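Local coordinates for phosphatase (Mycoplasma pneumoniae M129, PDB 1T71), which is a putative phosphatase or phosphodiesterase of the YmdB-like family that binds two iron ions and may hydrolyse 2',3'-cyclic nucleotides, at residues H158-S163 with G181-V186; A116-T121 with L152-F157. All coordinates share one frame; numbering follows the deposited sequence.

Contact 1 (H158-S163 with G181-V186). With FE (Fe (III) ion), chain C.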
loop_
_atom_site.group_PDB
_atom_site.type_symbol
_atom_site.label_atom_id
_atom_site.label_comp_id
_atom_site.label_asym_id
_atom_site.label_seq_id
_atom_site.Cartn_x
_atom_site.Cartn_y
_atom_site.Cartn_z
ATOM N N HIS A 158 -5.616 3.982 -2.877
ATOM C CA HIS A 158 -4.832 3.551 -4.024
ATOM C C HIS A 158 -5.247 4.365 -5.242
ATOM O O HIS A 158 -6.192 4.002 -5.948
ATOM C CB HIS A 158 -5.073 2.055 -4.264
ATOM C CG HIS A 158 -3.910 1.349 -4.877
ATOM N ND1 HIS A 158 -3.925 0.877 -6.171
ATOM C CD2 HIS A 158 -2.684 1.054 -4.381
ATOM C CE1 HIS A 158 -2.759 0.321 -6.445
ATOM N NE2 HIS A 158 -1.988 0.415 -5.376
ATOM N N ALA A 159 -4.538 5.464 -5.487
ATOM C CA ALA A 159 -4.867 6.353 -6.599
ATOM C C ALA A 159 -3.648 6.790 -7.399
ATOM O O ALA A 159 -2.509 6.727 -6.918
ATOM C CB ALA A 159 -5.613 7.575 -6.077
ATOM N N GLU A 160 -3.900 7.263 -8.613
ATOM C CA GLU A 160 -2.830 7.667 -9.520
ATOM C C GLU A 160 -2.421 9.136 -9.456
ATOM O O GLU A 160 -1.240 9.461 -9.452
ATOM C CB GLU A 160 -3.246 7.325 -10.956
ATOM C CG GLU A 160 -2.142 6.726 -11.811
ATOM C CD GLU A 160 -1.101 7.736 -12.204
ATOM O OE1 GLU A 160 -0.026 7.330 -12.674
ATOM O OE2 GLU A 160 -1.363 8.947 -12.047
ATOM N N THR A 161 -3.412 10.012 -9.399
ATOM C CA THR A 161 -3.212 11.454 -9.416
ATOM C C THR A 161 -2.930 12.199 -8.101
ATOM O O THR A 161 -3.572 11.942 -7.085
ATOM C CB THR A 161 -4.444 12.082 -10.106
ATOM O OG1 THR A 161 -4.322 11.916 -11.526
ATOM C CG2 THR A 161 -4.585 13.516 -9.771
ATOM N N THR A 162 -1.979 13.136 -8.140
ATOM C CA THR A 162 -1.646 13.937 -6.963
ATOM C C THR A 162 -2.828 14.842 -6.647
ATOM O O THR A 162 -3.066 15.181 -5.492
ATOM C CB THR A 162 -0.393 14.841 -7.173
ATOM O OG1 THR A 162 -0.504 15.533 -8.424
ATOM C CG2 THR A 162 0.894 14.015 -7.147
ATOM N N SER A 163 -3.573 15.245 -7.668
ATOM C CA SER A 163 -4.724 16.098 -7.410
ATOM C C SER A 163 -5.855 15.304 -6.751
ATOM O O SER A 163 -6.480 15.797 -5.818
ATOM C CB SER A 163 -5.217 16.765 -8.696
ATOM O OG SER A 163 -5.803 15.819 -9.567
ATOM N N GLY A 181 -1.608 7.490 0.635
ATOM C CA GLY A 181 -1.760 7.186 -0.775
ATOM C C GLY A 181 -0.764 6.120 -1.221
ATOM O O GLY A 181 0.343 6.030 -0.688
ATOM N N THR A 182 -1.167 5.301 -2.186
ATOM C CA THR A 182 -0.320 4.242 -2.741
ATOM C C THR A 182 -0.627 4.129 -4.233
ATOM O O THR A 182 -1.547 4.790 -4.721
ATOM C CB THR A 182 -0.597 2.862 -2.075
ATOM O OG1 THR A 182 -2.004 2.575 -2.109
ATOM C CG2 THR A 182 -0.113 2.853 -0.632
ATOM N N HIS A 183 0.163 3.317 -4.943
ATOM C CA HIS A 183 -0.001 3.050 -6.382
ATOM C C HIS A 183 1.045 3.638 -7.334
ATOM O O HIS A 183 1.309 3.036 -8.372
ATOM C CB HIS A 183 -1.409 3.454 -6.867
ATOM C CG HIS A 183 -1.639 3.247 -8.336
ATOM N ND1 HIS A 183 -1.764 1.998 -8.907
ATOM C CD2 HIS A 183 -1.759 4.136 -9.352
ATOM C CE1 HIS A 183 -1.949 2.123 -10.210
ATOM N NE2 HIS A 183 -1.948 3.411 -10.506
ATOM N N THR A 184 1.655 4.780 -7.004
ATOM C CA THR A 184 2.661 5.308 -7.966
ATOM C C THR A 184 4.073 4.723 -7.806
ATOM O O THR A 184 4.938 4.953 -8.653
ATOM C CB THR A 184 2.727 6.870 -7.891
ATOM O OG1 THR A 184 3.242 7.282 -6.620
ATOM C CG2 THR A 184 1.330 7.471 -8.091
ATOM N N HIS A 185 4.309 3.974 -6.731
ATOM C CA HIS A 185 5.612 3.334 -6.499
ATOM C C HIS A 185 6.791 4.276 -6.255
ATOM O O HIS A 185 7.949 3.876 -6.409
ATOM C CB HIS A 185 5.976 2.430 -7.678
ATOM C CG HIS A 185 5.132 1.201 -7.795
ATOM N ND1 HIS A 185 3.960 1.026 -7.091
ATOM C CD2 HIS A 185 5.281 0.088 -8.555
ATOM C CE1 HIS A 185 3.430 -0.139 -7.408
ATOM N NE2 HIS A 185 4.209 -0.728 -8.296
ATOM N N VAL A 186 6.502 5.520 -5.901
ATOM C CA VAL A 186 7.541 6.503 -5.625
ATOM C C VAL A 186 7.094 7.259 -4.387
ATOM O O VAL A 186 6.040 7.888 -4.385
ATOM C CB VAL A 186 7.710 7.501 -6.799
ATOM C CG1 VAL A 186 8.624 8.653 -6.385
ATOM C CG2 VAL A 186 8.287 6.772 -8.022
HETATM FE FE FE C . -1.435 -0.098 -8.302
#

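Contact 2 (A116-T121 with L152-F157)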
loop_
_atom_site.group_PDB
_atom_site.type_symbol
_atom_site.label_atom_id
_atom_site.label_comp_id
_atom_site.label_asym_id
_atom_site.label_seq_id
_atom_site.Cartn_x
_atom_site.Cartn_y
_atom_site.Cartn_z
ATOM N N ALA A 116 -9.135 -0.126 21.960
ATOM C CA ALA A 116 -9.309 0.663 20.754
ATOM C C ALA A 116 -9.934 -0.123 19.609
ATOM O O ALA A 116 -9.457 -1.196 19.246
ATOM C CB ALA A 116 -7.970 1.237 20.318
ATOM N N LYS A 117 -11.009 0.423 19.050
ATOM C CA LYS A 117 -11.688 -0.200 17.922
ATOM C C LYS A 117 -11.014 0.409 16.695
ATOM O O LYS A 117 -11.193 1.596 16.399
ATOM C CB LYS A 117 -13.174 0.154 17.942
ATOM C CG LYS A 117 -14.084 -0.914 17.366
ATOM C CD LYS A 117 -15.543 -0.493 17.465
ATOM C CE LYS A 117 -16.482 -1.660 17.162
ATOM N NZ LYS A 117 -16.261 -2.244 15.807
ATOM N N ILE A 118 -10.230 -0.400 15.992
ATOM C CA ILE A 118 -9.499 0.069 14.822
ATOM C C ILE A 118 -10.082 -0.404 13.495
ATOM O O ILE A 118 -10.393 -1.583 13.320
ATOM C CB ILE A 118 -8.028 -0.372 14.898
ATOM C CG1 ILE A 118 -7.422 0.102 16.225
ATOM C CG2 ILE A 118 -7.249 0.193 13.713
ATOM C CD1 ILE A 118 -5.988 -0.352 16.449
ATOM N N ARG A 119 -10.217 0.529 12.559
ATOM C CA ARG A 119 -10.756 0.216 11.247
ATOM C C ARG A 119 -9.712 0.424 10.148
ATOM O O ARG A 119 -8.954 1.394 10.175
ATOM C CB ARG A 119 -11.970 1.097 10.974
ATOM C CG ARG A 119 -12.912 0.550 9.934
ATOM C CD ARG A 119 -14.172 1.395 9.821
ATOM N NE ARG A 119 -15.185 0.700 9.038
ATOM C CZ ARG A 119 -16.120 -0.091 9.552
ATOM N NH1 ARG A 119 -16.190 -0.283 10.860
ATOM N NH2 ARG A 119 -16.977 -0.703 8.749
ATOM N N ILE A 120 -9.652 -0.509 9.202
ATOM C CA ILE A 120 -8.724 -0.394 8.081
ATOM C C ILE A 120 -9.550 -0.460 6.810
ATOM O O ILE A 120 -10.281 -1.431 6.584
ATOM C CB ILE A 120 -7.676 -1.534 8.050
ATOM C CG1 ILE A 120 -6.787 -1.477 9.294
ATOM C CG2 ILE A 120 -6.809 -1.400 6.795
ATOM C CD1 ILE A 120 -5.744 -2.594 9.353
ATOM N N THR A 121 -9.438 0.580 5.989
ATOM C CA THR A 121 -10.185 0.678 4.742
ATOM C C THR A 121 -9.253 0.898 3.550
ATOM O O THR A 121 -8.273 1.642 3.636
ATOM C CB THR A 121 -11.203 1.836 4.815
ATOM O OG1 THR A 121 -12.086 1.614 5.920
ATOM C CG2 THR A 121 -12.024 1.925 3.532
ATOM N N LEU A 152 -10.123 4.612 15.745
ATOM C CA LEU A 152 -9.079 4.865 14.763
ATOM C C LEU A 152 -9.537 4.341 13.405
ATOM O O LEU A 152 -10.174 3.291 13.310
ATOM C CB LEU A 152 -7.772 4.187 15.177
ATOM C CG LEU A 152 -7.261 4.488 16.589
ATOM C CD1 LEU A 152 -5.820 4.015 16.713
ATOM C CD2 LEU A 152 -7.351 5.980 16.866
ATOM N N HIS A 153 -9.215 5.084 12.354
ATOM C CA HIS A 153 -9.601 4.694 11.006
ATOM C C HIS A 153 -8.398 4.923 10.104
ATOM O O HIS A 153 -7.998 6.066 9.881
ATOM C CB HIS A 153 -10.780 5.548 10.534
ATOM C CG HIS A 153 -11.562 4.939 9.413
ATOM N ND1 HIS A 153 -11.051 3.955 8.592
ATOM C CD2 HIS A 153 -12.810 5.196 8.957
ATOM C CE1 HIS A 153 -11.951 3.633 7.681
ATOM N NE2 HIS A 153 -13.028 4.371 7.880
ATOM N N ILE A 154 -7.820 3.830 9.612
ATOM C CA ILE A 154 -6.650 3.878 8.739
ATOM C C ILE A 154 -7.083 3.656 7.294
ATOM O O ILE A 154 -7.700 2.640 6.972
ATOM C CB ILE A 154 -5.625 2.792 9.154
ATOM C CG1 ILE A 154 -5.095 3.105 10.559
ATOM C CG2 ILE A 154 -4.480 2.722 8.151
ATOM C CD1 ILE A 154 -4.204 2.020 11.145
ATOM N N VAL A 155 -6.762 4.607 6.423
ATOM C CA VAL A 155 -7.157 4.502 5.021
ATOM C C VAL A 155 -6.010 4.439 4.014
ATOM O O VAL A 155 -5.113 5.283 4.019
ATOM C CB VAL A 155 -8.061 5.686 4.610
ATOM C CG1 VAL A 155 -8.454 5.559 3.142
ATOM C CG2 VAL A 155 -9.295 5.735 5.497
ATOM N N ASP A 156 -6.053 3.429 3.152
ATOM C CA ASP A 156 -5.060 3.271 2.094
ATOM C C ASP A 156 -5.799 3.639 0.807
ATOM O O ASP A 156 -6.624 2.863 0.317
ATOM C CB ASP A 156 -4.554 1.822 2.022
ATOM C CG ASP A 156 -3.654 1.570 0.809
ATOM O OD1 ASP A 156 -3.033 0.484 0.710
ATOM O OD2 ASP A 156 -3.572 2.460 -0.060
ATOM N N PHE A 157 -5.519 4.833 0.283
ATOM C CA PHE A 157 -6.164 5.316 -0.939
ATOM C C PHE A 157 -5.253 5.008 -2.119
ATOM O O PHE A 157 -4.243 5.679 -2.332
ATOM C CB PHE A 157 -6.409 6.828 -0.846
ATOM C CG PHE A 157 -7.311 7.378 -1.925
ATOM C CD1 PHE A 157 -7.107 8.662 -2.428
ATOM C CD2 PHE A 157 -8.362 6.619 -2.439
ATOM C CE1 PHE A 157 -7.935 9.181 -3.434
ATOM C CE2 PHE A 157 -9.195 7.125 -3.443
ATOM C CZ PHE A 157 -8.981 8.408 -3.942
#

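Contact 1 (H158-S163 with G181-V186)
His-183 meets His-158 twice, through CB over the ring face and through ND1 close to its CE1, a compact example of one metal ligand packed against another. Its CB sits over the imidazole of His-158, 3.4 Å from the ring centroid, in a CH-pi contact. With CG anti to the backbone N (chi1 178°), the ring of His-183 swings beyond this methylene and turns its edge toward the face of the His-158 ring, an offset edge-to-face pair with the planes 69° apart. At one edge ND1 binds the iron at 2.2 Å, sharing it with Glu-43 and Asn-71; His-158 is assigned to the same iron, although as modelled its NE2 bonds to Asp-12 and no ring nitrogen is within bonding distance of the metal. The opposite rim leans on Glu-160: NE2 lies 3.6 Å from Glu-160 CG, in the ring plane, while CD2 comes equally near Ala-159 O. Next to the rings the backbone link is a weak hydrogen bond from Ala-159 N to Thr-182 O. The two loops meet where parallel strands 152-158 and 178-182 end, just before helix 162-172 begins the beta-alpha-beta crossover, and the ligands emerge from the strands' C-terminal ends.

Contact 2 (A116-T121 with L152-F157)
Arg-119 and Leu-152 begin an exchange of backbone bonds between two parallel strands whose axes differ in direction by 14°. Arg-119 N donates to Leu-152 O at 2.9 Å, and Arg-119 O accepts from Ile-154 N at 2.7 Å, so this one residue grips the neighbouring strand on either side of His-153. Thr-121 repeats the pattern one step further on, giving its N-H to Ile-154 O and receiving Asp-156 N, and thereby straddles Val-155. A longer bond of 3.3 Å, from Leu-152 N to Lys-117 O, closes the N-terminal end of the ladder.

Outward from the backbone, the two faces differ. On one, Arg-119 and His-153 run side by side because both turn CG away from the backbone N to the same degree (chi1 -158° and -159°). The extended arginine lays CD over the imidazole, 3.9 Å from its centroid, in a CH-pi contact, with the guanidinium steeply inclined to the ring. Leu-144 of helix 137-145 covers this face, touching Arg-119 and Thr-121, whose hydroxyl bonds to Ser-108. On the other, Ile-118 CG1 meets Leu-152 CB at 4.2 Å and Ile-118 CG2 reaches Ile-154 CD1 at 4.4 Å. Phe-7 of strand 6-10, in the second sheet, packs on Ile-118, Leu-152 and Ile-154, joining the two layers of the metallophosphatase sandwich.

The chemistry is divided: alternate amides and carbonyls bond across the pair, while those of Ile-118 and Ile-120 bond to strand 108-112 and His-153 to Thr-177 and Thr-178. The face of Ile-118, Leu-152, Ile-120 and Ile-154 is apolar, and beyond it the buried carboxylate of Asp-156 is satisfied by Thr-68, Asn-41 and Thr-182. Opposite, the nearby arginine would probably disfavour protonation of His-153.

Strand 152-158 carries both contacts: it pairs with strand 117-124 in contact 2, then runs on to deliver His-158 to contact 1, whose partner, strand 178-182, flanks it in the same sheet. The centres are about 19 Å apart, yet the contacts touch directly. Thr-182 N lies 3.1 Å from Phe-157 O in a probable backbone hydrogen bond, and Thr-182 OG1 lies 2.6 Å from Asp-156 OD2, probably bonded too. The side chain of Asp-156 stays about 9 Å from a bound iron, too far to bind; its partner Thr-182 precedes the ligand His-183 in the chain. Contact 2 thus belongs to the framework, and contact 1 to the metal site at its end.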